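Local coordinates for protein putative adenosine kinase (Schistosoma mansoni, PDB 3VAS) that probably catalyses the ATP-dependent phosphorylation of adenosine at its 5'-hydroxyl to give AMP, as an adenosine kinase of the ribokinase (pfkB) family, at residues 88-93 against 344-349; 236-241 against 324-329; 281-286 against 320-325. One frame throughout, in Å; residues are numbered along the deposited sequence.

Contact 1 (88-93 against 344-349); sequences VKMIQW and VKAAAY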
loop_
_atom_site.group_PDB
_atom_site.type_symbol
_atom_site.label_atom_id
_atom_site.label_comp_id
_atom_site.label_asym_id
_atom_site.label_seq_id
_atom_site.Cartn_x
_atom_site.Cartn_y
_atom_site.Cartn_z
ATOM N N VAL A 88 2.815 -6.427 -2.502
ATOM C CA VAL A 88 3.653 -7.165 -3.439
ATOM C C VAL A 88 3.954 -8.589 -2.974
ATOM O O VAL A 88 3.927 -9.527 -3.768
ATOM C CB VAL A 88 4.951 -6.395 -3.735
ATOM C CG1 VAL A 88 5.950 -7.273 -4.488
ATOM C CG2 VAL A 88 4.629 -5.137 -4.518
ATOM N N LYS A 89 4.218 -8.767 -1.685
ATOM C CA LYS A 89 4.519 -10.107 -1.202
ATOM C C LYS A 89 3.273 -10.991 -1.174
ATOM O O LYS A 89 3.370 -12.208 -1.317
ATOM C CB LYS A 89 5.241 -10.080 0.150
ATOM C CG LYS A 89 4.394 -9.707 1.352
ATOM C CD LYS A 89 5.285 -9.577 2.592
ATOM C CE LYS A 89 4.465 -9.494 3.871
ATOM N NZ LYS A 89 5.332 -9.386 5.079
ATOM N N MET A 90 2.098 -10.390 -1.015
ATOM C CA MET A 90 0.874 -11.182 -1.084
ATOM C C MET A 90 0.538 -11.550 -2.530
ATOM O O MET A 90 0.031 -12.642 -2.786
ATOM C CB MET A 90 -0.313 -10.497 -0.405
ATOM C CG MET A 90 -1.552 -11.393 -0.340
ATOM S SD MET A 90 -2.892 -10.710 0.658
ATOM C CE MET A 90 -4.016 -12.106 0.750
ATOM N N ILE A 91 0.822 -10.652 -3.473
ATOM C CA ILE A 91 0.689 -10.997 -4.889
ATOM C C ILE A 91 1.541 -12.234 -5.173
ATOM O O ILE A 91 1.102 -13.174 -5.833
ATOM C CB ILE A 91 1.154 -9.859 -5.813
ATOM C CG1 ILE A 91 0.241 -8.641 -5.678
ATOM C CG2 ILE A 91 1.191 -10.325 -7.269
ATOM C CD1 ILE A 91 0.673 -7.464 -6.529
ATOM N N GLN A 92 2.760 -12.223 -4.643
ATOM C CA GLN A 92 3.685 -13.340 -4.778
ATOM C C GLN A 92 3.137 -14.612 -4.123
ATOM O O GLN A 92 3.222 -15.701 -4.690
ATOM C CB GLN A 92 5.044 -12.958 -4.172
ATOM C CG GLN A 92 6.049 -14.106 -4.096
ATOM C CD GLN A 92 6.507 -14.577 -5.463
ATOM O OE1 GLN A 92 6.969 -13.779 -6.283
ATOM N NE2 GLN A 92 6.377 -15.877 -5.718
ATOM N N TRP A 93 2.572 -14.461 -2.932
ATOM C CA TRP A 93 2.001 -15.574 -2.177
ATOM C C TRP A 93 0.789 -16.176 -2.900
ATOM O O TRP A 93 0.650 -17.400 -3.007
ATOM C CB TRP A 93 1.610 -15.055 -0.795
ATOM C CG TRP A 93 1.060 -16.049 0.186
ATOM C CD1 TRP A 93 1.771 -16.921 0.965
ATOM C CD2 TRP A 93 -0.316 -16.218 0.547
ATOM N NE1 TRP A 93 0.915 -17.639 1.770
ATOM C CE2 TRP A 93 -0.371 -17.223 1.532
ATOM C CE3 TRP A 93 -1.509 -15.623 0.123
ATOM C CZ2 TRP A 93 -1.571 -17.646 2.099
ATOM C CZ3 TRP A 93 -2.700 -16.043 0.688
ATOM C CH2 TRP A 93 -2.723 -17.045 1.665
ATOM N N VAL A 344 -11.648 -8.890 -2.601
ATOM C CA VAL A 344 -12.416 -9.008 -1.361
ATOM C C VAL A 344 -11.969 -10.233 -0.573
ATOM O O VAL A 344 -11.816 -10.177 0.644
ATOM C CB VAL A 344 -13.938 -9.085 -1.642
ATOM C CG1 VAL A 344 -14.716 -9.379 -0.367
ATOM C CG2 VAL A 344 -14.426 -7.786 -2.282
ATOM N N LYS A 345 -11.744 -11.335 -1.279
ATOM C CA LYS A 345 -11.241 -12.557 -0.655
ATOM C C LYS A 345 -9.898 -12.313 0.041
ATOM O O LYS A 345 -9.708 -12.697 1.196
ATOM C CB LYS A 345 -11.118 -13.684 -1.688
ATOM C CG LYS A 345 -10.521 -14.978 -1.141
ATOM C CD LYS A 345 -10.410 -16.051 -2.223
ATOM C CE LYS A 345 -9.783 -17.325 -1.677
ATOM N NZ LYS A 345 -9.617 -18.375 -2.725
ATOM N N ALA A 346 -8.977 -11.660 -0.662
ATOM C CA ALA A 346 -7.672 -11.331 -0.092
ATOM C C ALA A 346 -7.818 -10.526 1.190
ATOM O O ALA A 346 -7.193 -10.838 2.207
ATOM C CB ALA A 346 -6.835 -10.572 -1.094
ATOM N N ALA A 347 -8.656 -9.495 1.133
ATOM C CA ALA A 347 -8.865 -8.598 2.267
ATOM C C ALA A 347 -9.507 -9.330 3.436
ATOM O O ALA A 347 -9.117 -9.139 4.591
ATOM C CB ALA A 347 -9.720 -7.418 1.850
ATOM N N ALA A 348 -10.495 -10.169 3.127
ATOM C CA ALA A 348 -11.189 -10.968 4.140
ATOM C C ALA A 348 -10.244 -11.930 4.866
ATOM O O ALA A 348 -10.370 -12.147 6.071
ATOM C CB ALA A 348 -12.348 -11.732 3.512
ATOM N N TYR A 349 -9.302 -12.507 4.128
ATOM C CA TYR A 349 -8.300 -13.388 4.722
ATOM C C TYR A 349 -7.458 -12.625 5.748
ATOM O O TYR A 349 -7.209 -13.112 6.849
ATOM C CB TYR A 349 -7.408 -13.978 3.628
ATOM C CG TYR A 349 -6.250 -14.805 4.134
ATOM C CD1 TYR A 349 -6.417 -16.147 4.473
ATOM C CD2 TYR A 349 -4.980 -14.252 4.253
ATOM C CE1 TYR A 349 -5.346 -16.913 4.931
ATOM C CE2 TYR A 349 -3.904 -15.008 4.710
ATOM C CZ TYR A 349 -4.093 -16.335 5.050
ATOM O OH TYR A 349 -3.021 -17.075 5.503
#
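Met90 and Trp93, one helical turn apart on helix 83-95, reach across to Ala346 and Tyr349, which are spaced the same way on helix 336-351. The axes cross at 108° and come no closer than 12.5 Å, a gap bridged by Met90 and by the two aromatic side chains. Met90 does this as a fully extended chain: CG lies anti to the backbone N (chi1 -174°), the two outer torsions are also near 180°, and the terminal CE arrives 3.7 Å from CB of Ala346. The same methyl lies 4.2 Å from CD2 of Tyr349, approaching that ring obliquely. Trp93 and Tyr349 likewise carry CG opposite the backbone N, which sends their rings into the gap from opposite directions. The outer corner of the indole, CH2, comes over one face of the phenol and sits 3.7 Å from its CZ, in an oblique pairing with planes at 33° and centroids 5.1 Å apart. The polar ends are held by one residue, the indole NE1 bonding to Gly359 O and the phenol OH to Gly359 N, and Tyr364 packs edge-to-face on both rings. The arrangement is a buried helix-helix interface in the large alpha/beta domain of the ribokinase fold.

Contact 2 (236-241 against 324-329); sequences IVFGNE and AGFIAD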
loop_
_atom_site.group_PDB
_atom_site.type_symbol
_atom_site.label_atom_id
_atom_site.label_comp_id
_atom_site.label_asym_id
_atom_site.label_seq_id
_atom_site.Cartn_x
_atom_site.Cartn_y
_atom_site.Cartn_z
ATOM N N ILE A 236 -4.074 2.135 -13.023
ATOM C CA ILE A 236 -5.043 1.738 -12.005
ATOM C C ILE A 236 -4.781 2.504 -10.708
ATOM O O ILE A 236 -3.641 2.582 -10.249
ATOM C CB ILE A 236 -4.973 0.219 -11.712
ATOM C CG1 ILE A 236 -5.145 -0.593 -13.000
ATOM C CG2 ILE A 236 -6.028 -0.188 -10.686
ATOM C CD1 ILE A 236 -5.135 -2.095 -12.779
ATOM N N VAL A 237 -5.836 3.074 -10.129
ATOM C CA VAL A 237 -5.715 3.802 -8.869
ATOM C C VAL A 237 -6.635 3.208 -7.810
ATOM O O VAL A 237 -7.835 3.044 -8.042
ATOM C CB VAL A 237 -6.044 5.307 -9.037
ATOM C CG1 VAL A 237 -5.917 6.036 -7.705
ATOM C CG2 VAL A 237 -5.140 5.945 -10.083
ATOM N N PHE A 238 -6.060 2.876 -6.657
ATOM C CA PHE A 238 -6.812 2.357 -5.524
ATOM C C PHE A 238 -6.959 3.443 -4.466
ATOM O O PHE A 238 -6.038 4.236 -4.246
ATOM C CB PHE A 238 -6.080 1.172 -4.882
ATOM C CG PHE A 238 -5.960 -0.039 -5.766
ATOM C CD1 PHE A 238 -6.926 -1.033 -5.734
ATOM C CD2 PHE A 238 -4.867 -0.201 -6.603
ATOM C CE1 PHE A 238 -6.812 -2.158 -6.528
ATOM C CE2 PHE A 238 -4.742 -1.333 -7.406
ATOM C CZ PHE A 238 -5.718 -2.311 -7.367
ATOM N N GLY A 239 -8.101 3.460 -3.790
ATOM C CA GLY A 239 -8.315 4.387 -2.695
ATOM C C GLY A 239 -9.383 3.870 -1.760
ATOM O O GLY A 239 -10.086 2.916 -2.087
ATOM N N ASN A 240 -9.498 4.480 -0.587
ATOM C CA ASN A 240 -10.640 4.213 0.285
ATOM C C ASN A 240 -11.489 5.473 0.468
ATOM O O ASN A 240 -11.162 6.523 -0.081
ATOM C CB ASN A 240 -10.211 3.599 1.629
ATOM C CG ASN A 240 -9.384 4.551 2.489
ATOM O OD1 ASN A 240 -9.436 5.769 2.328
ATOM N ND2 ASN A 240 -8.620 3.988 3.419
ATOM N N GLU A 241 -12.562 5.369 1.243
ATOM C CA GLU A 241 -13.503 6.476 1.397
ATOM C C GLU A 241 -12.879 7.754 1.984
ATOM O O GLU A 241 -13.106 8.846 1.465
ATOM C CB GLU A 241 -14.724 6.039 2.214
ATOM C CG GLU A 241 -15.864 7.052 2.204
ATOM C CD GLU A 241 -17.219 6.400 2.377
ATOM O OE1 GLU A 241 -18.170 6.814 1.679
ATOM O OE2 GLU A 241 -17.335 5.472 3.206
ATOM N N ALA A 324 -3.553 -6.432 -3.604
ATOM C CA ALA A 324 -2.879 -7.671 -3.997
ATOM C C ALA A 324 -3.841 -8.652 -4.664
ATOM O O ALA A 324 -3.562 -9.175 -5.748
ATOM C CB ALA A 324 -2.222 -8.327 -2.790
ATOM N N GLY A 325 -4.970 -8.896 -4.004
ATOM C CA GLY A 325 -5.969 -9.824 -4.504
ATOM C C GLY A 325 -6.489 -9.410 -5.868
ATOM O O GLY A 325 -6.657 -10.251 -6.753
ATOM N N PHE A 326 -6.728 -8.115 -6.052
ATOM C CA PHE A 326 -7.200 -7.626 -7.344
ATOM C C PHE A 326 -6.157 -7.823 -8.435
ATOM O O PHE A 326 -6.445 -8.401 -9.477
ATOM C CB PHE A 326 -7.594 -6.144 -7.296
ATOM C CG PHE A 326 -8.147 -5.635 -8.605
ATOM C CD1 PHE A 326 -9.500 -5.760 -8.894
ATOM C CD2 PHE A 326 -7.310 -5.072 -9.558
ATOM C CE1 PHE A 326 -10.011 -5.319 -10.108
ATOM C CE2 PHE A 326 -7.811 -4.625 -10.770
ATOM C CZ PHE A 326 -9.168 -4.749 -11.046
ATOM N N ILE A 327 -4.953 -7.316 -8.193
ATOM C CA ILE A 327 -3.898 -7.317 -9.200
ATOM C C ILE A 327 -3.481 -8.723 -9.626
ATOM O O ILE A 327 -3.342 -8.993 -10.819
ATOM C CB ILE A 327 -2.675 -6.517 -8.718
ATOM C CG1 ILE A 327 -3.052 -5.039 -8.555
ATOM C CG2 ILE A 327 -1.507 -6.669 -9.687
ATOM C CD1 ILE A 327 -2.009 -4.228 -7.820
ATOM N N ALA A 328 -3.303 -9.614 -8.651
ATOM C CA ALA A 328 -2.874 -10.985 -8.918
ATOM C C ALA A 328 -3.793 -11.674 -9.915
ATOM O O ALA A 328 -3.335 -12.440 -10.764
ATOM C CB ALA A 328 -2.800 -11.795 -7.623
ATOM N N ASP A 329 -5.089 -11.396 -9.808
ATOM C CA ASP A 329 -6.072 -11.993 -10.709
ATOM C C ASP A 329 -6.165 -11.223 -12.019
ATOM O O ASP A 329 -6.194 -11.818 -13.093
ATOM C CB ASP A 329 -7.446 -12.092 -10.041
ATOM C CG ASP A 329 -7.714 -13.475 -9.465
ATOM O OD1 ASP A 329 -6.753 -14.129 -9.007
ATOM O OD2 ASP A 329 -8.883 -13.917 -9.478
#
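Phe238 and Ile236 on strand 236-240 pack against Phe326 and Ile327 of helix 318-330, a strand-to-helix layer contact in the Rossmann-like alpha/beta core of the ribokinase fold. The short segments run nearly antiparallel, at 159°, with their axes 11.4 Å apart, and the side chains that meet are all buried.

The aromatic interaction is between the two phenylalanines. Phe238 turns its edge toward the face of Phe326 in an offset edge-to-face pair, with ring centroids 5.9 Å apart and planes at 78°. The offset takes the leading atom, CZ of Phe238, away from the middle of the Phe326 ring, to 3.9 Å from CD2. Farther round the same edge, CE1 of Phe238 nears CB of Phe326. On the helix, CG of Phe326 stands opposite its own backbone N (chi1 -177°), which carries the ring out toward the strand.

Aliphatic contacts complete the interface. Ile327 starts off along the flank of the helix, but the end of its extended CG1-CD1 branch comes nearer the strand: CG1 lies 4.0 Å from CZ of Phe238, and CD1 is as close to CE2 of that ring. Phe238 is thus met by both neighbouring helix residues. Beyond the segments, Phe326 also touches Leu340 and Ala343 of helix 336-351, and Ile327 touches Ile91 of helix 83-95, so this helix is packed between the strands and its neighbouring helices.

Ile236, two residues before Phe238 and on the same side of the strand, extends its CG1-CD1 branch to the rim of the other phenylalanine, where CD1 lies close to the ring plane and 4.2 Å from CE2 of Phe326.

Contact 3 (281-286 against 320-325); sequences IITRGK and DAFAAG. With ADN (adenosine), chain C.
The Phe322 ring carries the methyl group of Thr283 over one face, with CG2 3.6 Å from the ring centroid and only 9° off the ring normal. This is a well-centred CH-pi contact: all six ring carbons of Phe322 lie within 3.7 to 4.1 Å of CG2 of Thr283. Ile281, two residues earlier on strand 279-284, meets the ring obliquely through its shorter branch, its CG2 lying 3.8 Å from CE2 of Phe322. The ring is therefore gripped by two methyl groups from alternate positions of one strand, while Leu289 and Ala343 touch it from outside the two segments.

The torsion of Thr283 sorts its two branches. With chi1 at 57°, OG1 falls between the backbone N and the carbonyl carbon and makes a weak hydrogen bond to Gly239 O on the adjacent strand, whereas CG2 points at the phenylalanine. Phe322 and Thr283 approach from opposite directions.

Two residues before Phe322 on the same helix, Asp320 faces the nucleoside pocket. Its OD2 accepts a hydrogen bond of 2.7 Å from O5' of the adenosine and is also bonded by Asn86 ND2, itself hydrogen-bonded to the adenosine. Asp320 closes the Gly-Ala-Gly-Asp sequence characteristic of the family and corresponds to the aspartate taken as general base in ribokinase-family enzymes, probably with the same part here. Apolar packing thus ties the first turns of helix 318-330 to the sheet, while its carboxylate meets the hydroxyl expected to receive the phosphate, consistent with a role in activating O5' for transfer.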
loop_
_atom_site.group_PDB
_atom_site.type_symbol
_atom_site.label_atom_id
_atom_site.label_comp_id
_atom_site.label_asym_id
_atom_site.label_seq_id
_atom_site.Cartn_x
_atom_site.Cartn_y
_atom_site.Cartn_z
ATOM N N ILE A 281 -10.653 2.421 -8.348
ATOM C CA ILE A 281 -11.401 1.574 -7.425
ATOM C C ILE A 281 -11.352 2.183 -6.032
ATOM O O ILE A 281 -10.280 2.340 -5.454
ATOM C CB ILE A 281 -10.816 0.145 -7.365
ATOM C CG1 ILE A 281 -10.782 -0.478 -8.763
ATOM C CG2 ILE A 281 -11.596 -0.725 -6.378
ATOM C CD1 ILE A 281 -10.127 -1.851 -8.821
ATOM N N ILE A 282 -12.515 2.529 -5.499
ATOM C CA ILE A 282 -12.592 3.137 -4.180
ATOM C C ILE A 282 -13.335 2.217 -3.223
ATOM O O ILE A 282 -14.538 1.999 -3.372
ATOM C CB ILE A 282 -13.320 4.501 -4.233
ATOM C CG1 ILE A 282 -12.636 5.435 -5.235
ATOM C CG2 ILE A 282 -13.387 5.139 -2.845
ATOM C CD1 ILE A 282 -11.175 5.690 -4.933
ATOM N N THR A 283 -12.622 1.675 -2.242
ATOM C CA THR A 283 -13.260 0.807 -1.259
ATOM C C THR A 283 -13.964 1.640 -0.182
ATOM O O THR A 283 -13.596 2.790 0.060
ATOM C CB THR A 283 -12.257 -0.181 -0.626
ATOM O OG1 THR A 283 -11.174 0.541 -0.025
ATOM C CG2 THR A 283 -11.702 -1.128 -1.689
ATOM N N ARG A 284 -14.985 1.064 0.448
ATOM C CA ARG A 284 -15.817 1.802 1.401
ATOM C C ARG A 284 -16.184 0.955 2.627
ATOM O O ARG A 284 -17.324 0.983 3.100
ATOM C CB ARG A 284 -17.096 2.306 0.711
ATOM C CG ARG A 284 -16.858 3.349 -0.378
ATOM C CD ARG A 284 -18.155 3.816 -1.038
ATOM N NE ARG A 284 -19.133 4.314 -0.075
ATOM C CZ ARG A 284 -20.337 3.779 0.125
ATOM N NH1 ARG A 284 -20.728 2.716 -0.574
ATOM N NH2 ARG A 284 -21.157 4.311 1.025
ATOM N N GLY A 285 -15.216 0.203 3.139
ATOM C CA GLY A 285 -15.452 -0.637 4.302
ATOM C C GLY A 285 -16.447 -1.752 4.031
ATOM O O GLY A 285 -16.296 -2.510 3.071
ATOM N N LYS A 286 -17.471 -1.845 4.875
ATOM C CA LYS A 286 -18.503 -2.868 4.729
ATOM C C LYS A 286 -19.470 -2.508 3.600
ATOM O O LYS A 286 -20.166 -3.366 3.061
ATOM C CB LYS A 286 -19.271 -3.039 6.042
ATOM C CG LYS A 286 -20.068 -1.806 6.459
ATOM C CD LYS A 286 -20.883 -2.054 7.722
ATOM C CE LYS A 286 -21.817 -0.886 8.018
ATOM N NZ LYS A 286 -22.774 -1.192 9.124
ATOM N N ASP A 320 -4.255 -3.132 1.667
ATOM C CA ASP A 320 -3.067 -3.652 1.002
ATOM C C ASP A 320 -3.369 -5.013 0.390
ATOM O O ASP A 320 -2.935 -5.315 -0.724
ATOM C CB ASP A 320 -1.900 -3.790 1.984
ATOM C CG ASP A 320 -1.539 -2.480 2.667
ATOM O OD1 ASP A 320 -1.779 -1.398 2.082
ATOM O OD2 ASP A 320 -1.008 -2.535 3.798
ATOM N N ALA A 321 -4.101 -5.836 1.136
ATOM C CA ALA A 321 -4.488 -7.164 0.675
ATOM C C ALA A 321 -5.451 -7.051 -0.498
ATOM O O ALA A 321 -5.337 -7.784 -1.482
ATOM C CB ALA A 321 -5.137 -7.943 1.803
ATOM N N PHE A 322 -6.400 -6.127 -0.377
ATOM C CA PHE A 322 -7.374 -5.891 -1.431
ATOM C C PHE A 322 -6.665 -5.640 -2.754
ATOM O O PHE A 322 -7.008 -6.238 -3.769
ATOM C CB PHE A 322 -8.280 -4.707 -1.083
ATOM C CG PHE A 322 -9.343 -4.438 -2.112
ATOM C CD1 PHE A 322 -10.603 -5.014 -1.994
ATOM C CD2 PHE A 322 -9.082 -3.618 -3.204
ATOM C CE1 PHE A 322 -11.589 -4.774 -2.946
ATOM C CE2 PHE A 322 -10.063 -3.374 -4.158
ATOM C CZ PHE A 322 -11.316 -3.953 -4.031
ATOM N N ALA A 323 -5.675 -4.752 -2.734
ATOM C CA ALA A 323 -4.913 -4.438 -3.933
ATOM C C ALA A 323 -4.199 -5.671 -4.486
ATOM O O ALA A 323 -4.235 -5.924 -5.690
ATOM C CB ALA A 323 -3.910 -3.305 -3.657
ATOM N N ALA A 324 -3.553 -6.432 -3.604
ATOM C CA ALA A 324 -2.879 -7.671 -3.997
ATOM C C ALA A 324 -3.841 -8.652 -4.664
ATOM O O ALA A 324 -3.562 -9.175 -5.748
ATOM C CB ALA A 324 -2.222 -8.327 -2.790
ATOM N N GLY A 325 -4.970 -8.896 -4.004
ATOM C CA GLY A 325 -5.969 -9.824 -4.504
ATOM C C GLY A 325 -6.489 -9.410 -5.868
ATOM O O GLY A 325 -6.657 -10.251 -6.753
HETATM O "O5'" ADN C . -1.964 -0.683 5.546
HETATM C "C5'" ADN C . -1.375 -0.989 6.809
HETATM C "C4'" ADN C . 0.132 -0.969 6.732
HETATM O "O4'" ADN C . 0.583 0.356 6.408
HETATM C "C3'" ADN C . 0.885 -1.360 8.009
HETATM O "O3'" ADN C . 1.469 -2.653 7.843
HETATM C "C2'" ADN C . 2.007 -0.304 8.128
HETATM O "O2'" ADN C . 3.298 -0.838 8.324
HETATM C "C1'" ADN C . 1.919 0.450 6.799
HETATM N N9 ADN C . 2.311 1.858 6.872
HETATM C C8 ADN C . 1.957 2.734 7.793
HETATM N N7 ADN C . 2.620 4.008 7.468
HETATM C C5 ADN C . 3.397 3.813 6.288
HETATM C C6 ADN C . 4.214 4.669 5.556
HETATM N N6 ADN C . 4.383 6.034 5.977
HETATM N N1 ADN C . 4.869 4.198 4.425
HETATM C C2 ADN C . 4.711 2.897 4.019
HETATM N N3 ADN C . 3.904 2.053 4.737
HETATM C C4 ADN C . 3.245 2.541 5.894
#

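Overall arrangement
Helix 318-330 unites the three contacts. Contacts 2 and 3 lie on it directly, share Ala324 and Gly325, and have centres about 6 Å apart; their strands, 236-240 and 279-284, are hydrogen-bonded neighbours. Contact 1 lies with its centre about 10 Å from each of theirs and joins helix 83-95 to helix 336-351, the next helix after 318-330; both pack on that central helix, the first through CG1 of Ile91, 3.7 Å from CA of Ala324, the second through CB of Ala346, 3.6 Å from CA of Gly325. Along the chain, contacts 2 and 3 are nested within the loop that contact 1 closes. The helix that presents Asp320 to adenosine is thus packed against strands and against two other helices.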